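Local coordinates for protein Udp-n-acetylglucosamine pyrophosphorylase (PDB 4BQH) that probably catalyses the formation of UDP-N-acetylglucosamine and diphosphate from UTP and N-acetyl-alpha-D-glucosamine 1-phosphate, at residues H206-S211 with F242-A247; A247-K252 with E262-H267. One frame throughout, in Å; residues are numbered along the deposited sequence.

Contact 1: residues H206-S211 with F242-A247; sequences HFFAQS and FAALAA. With 9VU ((3S)-3-[2-(1,3-benzodioxol-5-yl)-2-oxidanylidene-ethyl]-4-bromanyl-5-methyl-3-oxidanyl-1H-indol-2-one), chain C; SO4 (sulfate ion), chain D.
Strand 206-209 and helix 242-246 touch chiefly through Phe208 and Ala244, their axes 8.1 Å apart at closest and inclined at 118°; the backbones come nearest at Gln210, whose CA is 4.8 Å from Ala244 CA. Phe208 CG sits between the backbone N and the carbonyl carbon (chi1 69°), and its ring reaches the helix with one edge. Phe208 CE2 lies 3.6 Å from Ala244 CB, while Ala244 O approaches near the ring plane, 3.6 Å from Phe208 CD2. Leu245 adds its CD2 methyl, 3.7 Å from Phe208 CE2, at a slant to the ring. Strand 205-209 is an edge strand of the central mixed sheet of this GT-A-type nucleotidyltransferase, paired in parallel with strand 175-180, and the helix packs against it. Ala244 CB also fits against Gln210 CA, whereas the Gln210 amide turns away to give its NE2 hydrogen to Thr180 O. One water donates to both Ala209 O and Ala244 O, 2.8 Å from each, and so joins two backbone carbonyls. The inhibitor meets both segments: Ala243 CB comes within 3.5 Å of its OAP, and Ser211 O approaches its benzodioxole.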
ATOM      1  N   HIS A 206       5.850   8.319  11.073  1.00 12.00           N
ATOM      2  CA  HIS A 206       6.681   9.201  10.262  1.00 12.07           C
ATOM      3  C   HIS A 206       5.873   9.654   9.094  1.00 12.61           C
ATOM      4  O   HIS A 206       5.498   8.839   8.245  1.00 12.24           O
ATOM      5  CB  HIS A 206       7.936   8.454   9.779  1.00 12.49           C
ATOM      6  CG  HIS A 206       8.701   7.753  10.891  1.00 13.37           C
ATOM      7  ND1 HIS A 206       9.755   8.311  11.502  1.00 14.71           N
ATOM      8  CD2 HIS A 206       8.516   6.508  11.493  1.00 14.57           C
ATOM      9  CE1 HIS A 206      10.233   7.475  12.456  1.00 14.58           C
ATOM     10  NE2 HIS A 206       9.472   6.370  12.454  1.00 13.96           N
ATOM     11  N   PHE A 207       5.580  10.944   9.031  1.00 11.37           N
ATOM     12  CA  PHE A 207       4.838  11.494   7.895  1.00 11.38           C
ATOM     13  C   PHE A 207       5.819  12.016   6.858  1.00 11.15           C
ATOM     14  O   PHE A 207       6.767  12.724   7.188  1.00 12.72           O
ATOM     15  CB  PHE A 207       3.942  12.641   8.351  1.00 11.31           C
ATOM     16  CG  PHE A 207       2.934  12.240   9.373  1.00 11.34           C
ATOM     17  CD1 PHE A 207       1.727  11.658   8.997  1.00 11.62           C
ATOM     18  CD2 PHE A 207       3.206  12.439  10.728  1.00 11.60           C
ATOM     19  CE1 PHE A 207       0.805  11.280   9.974  1.00 11.58           C
ATOM     20  CE2 PHE A 207       2.299  12.074  11.698  1.00 11.66           C
ATOM     21  CZ  PHE A 207       1.093  11.489  11.316  1.00 11.86           C
ATOM     22  N   PHE A 208       5.603  11.669   5.599  1.00 10.87           N
ATOM     23  CA  PHE A 208       6.500  12.115   4.546  1.00 10.74           C
ATOM     24  C   PHE A 208       5.725  12.321   3.264  1.00 10.79           C
ATOM     25  O   PHE A 208       5.017  11.426   2.819  1.00 10.47           O
ATOM     26  CB  PHE A 208       7.715  11.161   4.375  1.00 10.66           C
ATOM     27  CG  PHE A 208       7.395   9.799   3.807  1.00 10.80           C
ATOM     28  CD1 PHE A 208       6.583   8.874   4.505  1.00 10.67           C
ATOM     29  CD2 PHE A 208       7.957   9.411   2.585  1.00 10.72           C
ATOM     30  CE1 PHE A 208       6.319   7.615   3.964  1.00 10.45           C
ATOM     31  CE2 PHE A 208       7.714   8.145   2.044  1.00 10.92           C
ATOM     32  CZ  PHE A 208       6.895   7.251   2.738  1.00 10.30           C
ATOM     33  N   ALA A 209       5.871  13.502   2.672  1.00 10.62           N
ATOM     34  CA  ALA A 209       5.081  13.838   1.481  1.00 10.53           C
ATOM     35  C   ALA A 209       5.748  13.370   0.212  1.00 10.46           C
ATOM     36  O   ALA A 209       6.979  13.503   0.045  1.00 10.73           O
ATOM     37  CB  ALA A 209       4.863  15.340   1.405  1.00 11.02           C
ATOM     38  N   GLN A 210       4.930  12.839  -0.685  1.00 10.86           N
ATOM     39  CA  GLN A 210       5.385  12.477  -2.022  1.00 11.12           C
ATOM     40  C   GLN A 210       5.352  13.716  -2.884  1.00 11.63           C
ATOM     41  O   GLN A 210       4.770  14.754  -2.500  1.00 13.19           O
ATOM     42  CB  GLN A 210       4.460  11.409  -2.632  1.00 10.85           C
ATOM     43  CG  GLN A 210       3.007  11.832  -2.794  1.00 10.86           C
ATOM     44  CD  GLN A 210       2.139  10.629  -3.047  1.00 11.74           C
ATOM     45  OE1 GLN A 210       2.114  10.093  -4.166  1.00 11.63           O
ATOM     46  NE2 GLN A 210       1.503  10.131  -1.989  1.00 11.58           N
ATOM     47  N   SER A 211       5.933  13.586  -4.067  1.00 11.67           N
ATOM     48  CA  SER A 211       5.847  14.631  -5.078  1.00 12.06           C
ATOM     49  C   SER A 211       4.895  14.261  -6.193  1.00 11.49           C
ATOM     50  O   SER A 211       4.788  13.107  -6.589  1.00 11.81           O
ATOM     51  CB  SER A 211       7.235  14.937  -5.619  1.00 12.89           C
ATOM     52  OG  SER A 211       7.991  15.510  -4.550  1.00 17.27           O
ATOM     53  N   PHE A 242       9.880   5.981  -3.881  1.00 10.60           N
ATOM     54  CA  PHE A 242      11.349   6.009  -3.831  1.00 11.13           C
ATOM     55  C   PHE A 242      11.907   7.411  -3.630  1.00 11.46           C
ATOM     56  O   PHE A 242      12.755   7.634  -2.752  1.00 12.38           O
ATOM     57  CB  PHE A 242      11.944   5.321  -5.062  1.00 11.32           C
ATOM     58  CG  PHE A 242      11.499   3.910  -5.209  1.00 11.27           C
ATOM     59  CD1 PHE A 242      11.943   2.922  -4.304  1.00 12.19           C
ATOM     60  CD2 PHE A 242      10.640   3.548  -6.226  1.00 11.80           C
ATOM     61  CE1 PHE A 242      11.518   1.619  -4.425  1.00 12.06           C
ATOM     62  CE2 PHE A 242      10.216   2.234  -6.361  1.00 12.33           C
ATOM     63  CZ  PHE A 242      10.660   1.269  -5.457  1.00 12.46           C
ATOM     64  N   ALA A 243      11.405   8.356  -4.419  1.00 10.97           N
ATOM     65  CA  ALA A 243      11.755   9.771  -4.279  1.00 11.34           C
ATOM     66  C   ALA A 243      11.325  10.319  -2.925  1.00 11.56           C
ATOM     67  O   ALA A 243      12.073  11.079  -2.277  1.00 12.11           O
ATOM     68  CB  ALA A 243      11.116  10.573  -5.415  1.00 12.06           C
ATOM     69  N   ALA A 244      10.140   9.919  -2.475  1.00 10.88           N
ATOM     70  CA  ALA A 244       9.630  10.405  -1.209  1.00 11.54           C
ATOM     71  C   ALA A 244      10.505   9.955  -0.027  1.00 11.65           C
ATOM     72  O   ALA A 244      10.787  10.763   0.848  1.00 12.85           O
ATOM     73  CB  ALA A 244       8.166  10.015  -1.028  1.00 10.63           C
ATOM     74  N   LEU A 245      10.942   8.693  -0.029  1.00 11.76           N
ATOM     75  CA  LEU A 245      11.827   8.176   1.012  1.00 12.40           C
ATOM     76  C   LEU A 245      13.224   8.793   0.919  1.00 12.94           C
ATOM     77  O   LEU A 245      13.958   8.769   1.889  1.00 12.71           O
ATOM     78  CB  LEU A 245      11.923   6.647   0.926  1.00 12.45           C
ATOM     79  CG  LEU A 245      10.693   5.885   1.409  1.00 12.58           C
ATOM     80  CD1 LEU A 245      10.806   4.440   0.924  1.00 12.76           C
ATOM     81  CD2 LEU A 245      10.519   5.928   2.936  1.00 13.10           C
ATOM     82  N   ALA A 246      13.559   9.383  -0.236  1.00 14.26           N
ATOM     83  CA  ALA A 246      14.889   9.988  -0.496  1.00 15.48           C
ATOM     84  C   ALA A 246      15.045  11.432  -0.055  1.00 17.01           C
ATOM     85  O   ALA A 246      16.177  11.927   0.077  1.00 17.31           O
ATOM     86  CB  ALA A 246      15.249   9.862  -1.991  1.00 15.82           C
ATOM     87  N   ALA A 247      13.927  12.112   0.174  1.00 17.37           N
ATOM     88  CA  ALA A 247      13.916  13.537   0.502  1.00 18.16           C
ATOM     89  C   ALA A 247      14.648  13.818   1.820  1.00 18.68           C
ATOM     90  O   ALA A 247      14.421  13.118   2.806  1.00 16.29           O
ATOM     91  CB  ALA A 247      12.478  14.037   0.580  1.00 18.23           C
TER
HETATM   92  OAN 9VU C1539      12.916  13.847 -10.639  1.00 13.61           O
HETATM   93  CAH 9VU C1539      13.301  13.145  -9.683  1.00 13.99           C
HETATM   94  NAG 9VU C1539      13.942  13.627  -8.615  1.00 14.02           N
HETATM   95  CAC 9VU C1539      14.248  12.593  -7.784  1.00 13.59           C
HETATM   96  CAB 9VU C1539      14.905  12.623  -6.620  1.00 13.80           C
HETATM   97  CAA 9VU C1539      15.181  11.467  -5.873  1.00 14.26           C
HETATM   98  CAF 9VU C1539      14.756  10.240  -6.396  1.00 14.55           C
HETATM   99  CAJ 9VU C1539      15.019   9.028  -5.672  1.00 14.82           C
HETATM  100  CAE 9VU C1539      14.067  10.260  -7.630  1.00 13.97           C
HETATM  101 BRA  9VU C1539      13.449   8.583  -8.272  1.00 15.30          BR
HETATM  102  CAD 9VU C1539      13.816  11.413  -8.311  1.00 13.91           C
HETATM  103  CAI 9VU C1539      13.185  11.732  -9.566  1.00 13.97           C
HETATM  104  OAL 9VU C1539      13.947  11.184 -10.646  1.00 15.78           O
HETATM  105  CAM 9VU C1539      11.757  11.161  -9.771  1.00 13.67           C
HETATM  106  CAO 9VU C1539      10.700  11.783  -8.834  1.00 13.40           C
HETATM  107  OAP 9VU C1539      11.031  12.768  -8.158  1.00 14.80           O
HETATM  108  CAQ 9VU C1539       9.388  11.224  -8.838  1.00 13.19           C
HETATM  109  CAV 9VU C1539       9.098   9.975  -9.393  1.00 12.82           C
HETATM  110  CAU 9VU C1539       7.850   9.474  -9.394  1.00 12.68           C
HETATM  111  OAY 9VU C1539       7.411   8.276  -9.880  1.00 12.32           O
HETATM  112  CAX 9VU C1539       5.971   8.453  -9.984  1.00 11.89           C
HETATM  113  OAW 9VU C1539       5.681   9.405  -8.953  1.00 11.82           O
HETATM  114  CAT 9VU C1539       6.834  10.134  -8.839  1.00 12.53           C
HETATM  115  CAS 9VU C1539       7.036  11.334  -8.270  1.00 12.63           C
HETATM  116  CAR 9VU C1539       8.312  11.897  -8.246  1.00 13.19           C
HETATM  117  S   SO4 D1540      11.837  11.233  11.134  1.00 24.62           S
HETATM  118  O1  SO4 D1540      10.413  10.996  10.823  1.00 22.65           O
HETATM  119  O2  SO4 D1540      12.449  12.156  10.139  1.00 25.52           O
HETATM  120  O3  SO4 D1540      12.552   9.944  11.103  1.00 22.22           O
HETATM  121  O4  SO4 D1540      11.941  11.908  12.453  1.00 23.51           O
HETATM  122  O   HOH W   1       9.283  12.985   1.480  1.00 15.75           O

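Contact 2: residues A247-K252 with E262-H267; sequences APRATK and ESLLQH. With SO4 (sulfate ion), chain D.
Thr251 OG1 is gripped by three groups: it accepts from Glu262 N at 2.9 Å and from His267 NE2 at 2.8 Å, and gives its own proton to Arg249 O. The hydroxyl is placed for this by chi1 -55°, which sets OG1 beside the backbone N and anti to the carbonyl carbon. It lies almost in the imidazole plane of His267, so the ring meets it edge-on. The CG2 methyl meanwhile rests against OE1 of Glu262, whose carboxylate also forms a salt bridge with Lys270. Arg249 and Glu262 form an antiparallel hydrogen-bonded pair in a short two-stranded ribbon; Arg249 N to Glu262 O is 2.7 Å, with the donor well above the carbonyl plane, and the return bond is weak. Strand 262-263 runs directly into a helix whose first turn is closed by a capping box: Gln266 N binds Ser263 OG, and Ser263 N binds Gln266 OE1 on an in-plane lone pair. The Arg249 chain, bent at chi3 (70°), runs alongside Leu264, CD being 3.8 Å from Leu264 CB. The Arg249 guanidinium edge holds a sulfate, Arg249 NE to O2 and NH2 to O1, each 2.8 Å, while His267 ND1 gives its hydrogen to sulfate O3, also at 2.8 Å. With both ring nitrogens of His267 donating, the imidazole is probably protonated in this crystal, a state the sulfate would favour and the nearby Arg249 would oppose.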
ATOM      1  N   ALA A 247      13.927  12.112   0.174  1.00 17.37           N
ATOM      2  CA  ALA A 247      13.916  13.537   0.502  1.00 18.16           C
ATOM      3  C   ALA A 247      14.648  13.818   1.820  1.00 18.68           C
ATOM      4  O   ALA A 247      14.421  13.118   2.806  1.00 16.29           O
ATOM      5  CB  ALA A 247      12.478  14.037   0.580  1.00 18.23           C
ATOM      6  N   PRO A 248      15.549  14.829   1.840  1.00 19.90           N
ATOM      7  CA  PRO A 248      16.193  15.182   3.111  1.00 20.42           C
ATOM      8  C   PRO A 248      15.194  15.654   4.160  1.00 20.07           C
ATOM      9  O   PRO A 248      14.239  16.363   3.836  1.00 20.92           O
ATOM     10  CB  PRO A 248      17.125  16.352   2.730  1.00 21.19           C
ATOM     11  CG  PRO A 248      17.371  16.181   1.278  1.00 22.55           C
ATOM     12  CD  PRO A 248      16.086  15.616   0.714  1.00 22.10           C
ATOM     13  N   ARG A 249      15.427  15.265   5.408  1.00 18.78           N
ATOM     14  CA  ARG A 249      14.579  15.639   6.533  1.00 20.40           C
ATOM     15  C   ARG A 249      15.429  16.103   7.706  1.00 21.32           C
ATOM     16  O   ARG A 249      16.585  15.681   7.830  1.00 21.94           O
ATOM     17  CB  ARG A 249      13.740  14.439   6.983  1.00 19.17           C
ATOM     18  CG  ARG A 249      12.705  13.994   5.970  1.00 19.40           C
ATOM     19  CD  ARG A 249      12.245  12.583   6.288  1.00 17.93           C
ATOM     20  NE  ARG A 249      11.429  12.447   7.507  1.00 18.12           N
ATOM     21  CZ  ARG A 249      10.117  12.667   7.566  1.00 18.08           C
ATOM     22  NH1 ARG A 249       9.458  13.136   6.516  1.00 17.76           N
ATOM     23  NH2 ARG A 249       9.463  12.470   8.701  1.00 18.64           N
ATOM     24  N   ALA A 250      14.846  16.927   8.579  1.00 21.65           N
ATOM     25  CA  ALA A 250      15.469  17.302   9.848  1.00 23.18           C
ATOM     26  C   ALA A 250      15.940  16.062  10.623  1.00 23.69           C
ATOM     27  O   ALA A 250      15.181  15.085  10.789  1.00 24.01           O
ATOM     28  CB  ALA A 250      14.499  18.137  10.685  1.00 23.30           C
ATOM     29  N   THR A 251      17.191  16.105  11.080  1.00 24.77           N
ATOM     30  CA  THR A 251      17.878  14.951  11.652  1.00 25.83           C
ATOM     31  C   THR A 251      18.587  15.313  12.959  1.00 28.61           C
ATOM     32  O   THR A 251      19.282  16.333  13.034  1.00 28.49           O
ATOM     33  CB  THR A 251      18.908  14.376  10.651  1.00 26.65           C
ATOM     34  OG1 THR A 251      18.252  14.084   9.404  1.00 27.67           O
ATOM     35  CG2 THR A 251      19.543  13.110  11.186  1.00 26.66           C
ATOM     36  N   LYS A 252      18.401  14.483  13.984  1.00 31.12           N
ATOM     37  CA  LYS A 252      19.138  14.630  15.248  1.00 33.60           C
ATOM     38  C   LYS A 252      20.161  13.509  15.406  1.00 35.72           C
ATOM     39  O   LYS A 252      19.924  12.376  14.961  1.00 36.26           O
ATOM     40  CB  LYS A 252      18.189  14.645  16.449  1.00 36.00           C
ATOM     41  CG  LYS A 252      17.575  15.999  16.747  1.00 38.42           C
ATOM     42  CD  LYS A 252      16.525  15.912  17.850  1.00 39.73           C
ATOM     43  CE  LYS A 252      16.278  17.272  18.490  1.00 41.58           C
ATOM     44  NZ  LYS A 252      16.033  18.343  17.483  1.00 42.71           N
ATOM     45  N   GLU A 262      19.232  14.126   6.694  1.00 23.38           N
ATOM     46  CA  GLU A 262      19.253  12.827   6.016  1.00 22.09           C
ATOM     47  C   GLU A 262      17.829  12.437   5.589  1.00 18.94           C
ATOM     48  O   GLU A 262      16.838  13.006   6.070  1.00 17.44           O
ATOM     49  CB  GLU A 262      19.814  11.730   6.927  1.00 25.19           C
ATOM     50  CG  GLU A 262      21.236  11.966   7.436  1.00 28.81           C
ATOM     51  CD  GLU A 262      21.605  11.021   8.568  1.00 35.01           C
ATOM     52  OE1 GLU A 262      20.706  10.325   9.106  1.00 37.95           O
ATOM     53  OE2 GLU A 262      22.804  10.974   8.931  1.00 41.03           O
ATOM     54  N   SER A 263      17.743  11.442   4.713  1.00 16.64           N
ATOM     55  CA  SER A 263      16.440  10.954   4.237  1.00 14.78           C
ATOM     56  C   SER A 263      15.729  10.059   5.248  1.00 13.51           C
ATOM     57  O   SER A 263      16.343   9.529   6.182  1.00 12.94           O
ATOM     58  CB  SER A 263      16.615  10.195   2.925  1.00 15.31           C
ATOM     59  OG  SER A 263      17.427   9.046   3.115  1.00 14.61           O
ATOM     60  N   LEU A 264      14.420   9.885   5.068  1.00 12.23           N
ATOM     61  CA  LEU A 264      13.700   8.900   5.861  1.00 12.04           C
ATOM     62  C   LEU A 264      14.326   7.504   5.676  1.00 12.05           C
ATOM     63  O   LEU A 264      14.406   6.726   6.634  1.00 12.19           O
ATOM     64  CB  LEU A 264      12.202   8.864   5.499  1.00 11.45           C
ATOM     65  CG  LEU A 264      11.275   7.958   6.358  1.00 11.33           C
ATOM     66  CD1 LEU A 264      11.459   8.148   7.872  1.00 12.09           C
ATOM     67  CD2 LEU A 264       9.828   8.303   6.016  1.00 11.24           C
ATOM     68  N   LEU A 265      14.759   7.189   4.455  1.00 12.94           N
ATOM     69  CA  LEU A 265      15.460   5.928   4.196  1.00 13.68           C
ATOM     70  C   LEU A 265      16.677   5.767   5.118  1.00 13.52           C
ATOM     71  O   LEU A 265      16.839   4.739   5.759  1.00 12.83           O
ATOM     72  CB  LEU A 265      15.912   5.860   2.731  1.00 16.11           C
ATOM     73  CG  LEU A 265      16.645   4.599   2.314  1.00 17.75           C
ATOM     74  CD1 LEU A 265      15.645   3.470   2.214  1.00 18.59           C
ATOM     75  CD2 LEU A 265      17.297   4.834   0.954  1.00 18.44           C
ATOM     76  N   GLN A 266      17.519   6.796   5.176  1.00 14.12           N
ATOM     77  CA  GLN A 266      18.673   6.773   6.067  1.00 14.98           C
ATOM     78  C   GLN A 266      18.244   6.664   7.538  1.00 14.26           C
ATOM     79  O   GLN A 266      18.861   5.932   8.295  1.00 14.80           O
ATOM     80  CB  GLN A 266      19.539   8.012   5.824  1.00 17.40           C
ATOM     81  CG  GLN A 266      20.230   7.984   4.454  1.00 20.21           C
ATOM     82  CD  GLN A 266      20.943   9.295   4.120  1.00 22.35           C
ATOM     83  OE1 GLN A 266      20.316  10.347   3.984  1.00 23.19           O
ATOM     84  NE2 GLN A 266      22.266   9.226   3.969  1.00 25.45           N
ATOM     85  N   HIS A 267      17.187   7.374   7.936  1.00 13.95           N
ATOM     86  CA  HIS A 267      16.651   7.285   9.316  1.00 14.21           C
ATOM     87  C   HIS A 267      16.224   5.869   9.619  1.00 14.19           C
ATOM     88  O   HIS A 267      16.488   5.348  10.703  1.00 13.32           O
ATOM     89  CB  HIS A 267      15.468   8.223   9.492  1.00 15.71           C
ATOM     90  CG  HIS A 267      15.841   9.692   9.508  1.00 17.89           C
ATOM     91  ND1 HIS A 267      14.966  10.663   9.858  1.00 19.61           N
ATOM     92  CD2 HIS A 267      17.046  10.331   9.247  1.00 19.66           C
ATOM     93  CE1 HIS A 267      15.573  11.860   9.779  1.00 19.97           C
ATOM     94  NE2 HIS A 267      16.844  11.658   9.415  1.00 20.20           N
TER
HETATM   95  S   SO4 D1540      11.837  11.233  11.134  1.00 24.62           S
HETATM   96  O1  SO4 D1540      10.413  10.996  10.823  1.00 22.65           O
HETATM   97  O2  SO4 D1540      12.449  12.156  10.139  1.00 25.52           O
HETATM   98  O3  SO4 D1540      12.552   9.944  11.103  1.00 22.22           O
HETATM   99  O4  SO4 D1540      11.941  11.908  12.453  1.00 23.51           O
HETATM  100  O   HOH W   2      12.455  11.296   3.250  1.00 13.79           O

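Contacts 1 and 2 lie in series along the chain, their centres about 10 Å apart, and share Ala247, where helix 241-246 passes into strand 248-249. Backbone and side chain tie them further: Leu245 O is 3.1 Å from Leu265 N, a probable hydrogen bond, and Phe207 O lies 2.8 Å from Arg249 NH1. The sulfate, probably from the crystallisation liquor, is shared by the two contacts, since His206 ND1 of contact 1 binds O1 at 2.8 Å and Arg249 and His267 of contact 2 bind it too. The inhibitor borders contact 1: Ser211, Phe242, Ala243 and Ala246 line its pocket, while the Ala247 side chain is about 7 Å from the inhibitor.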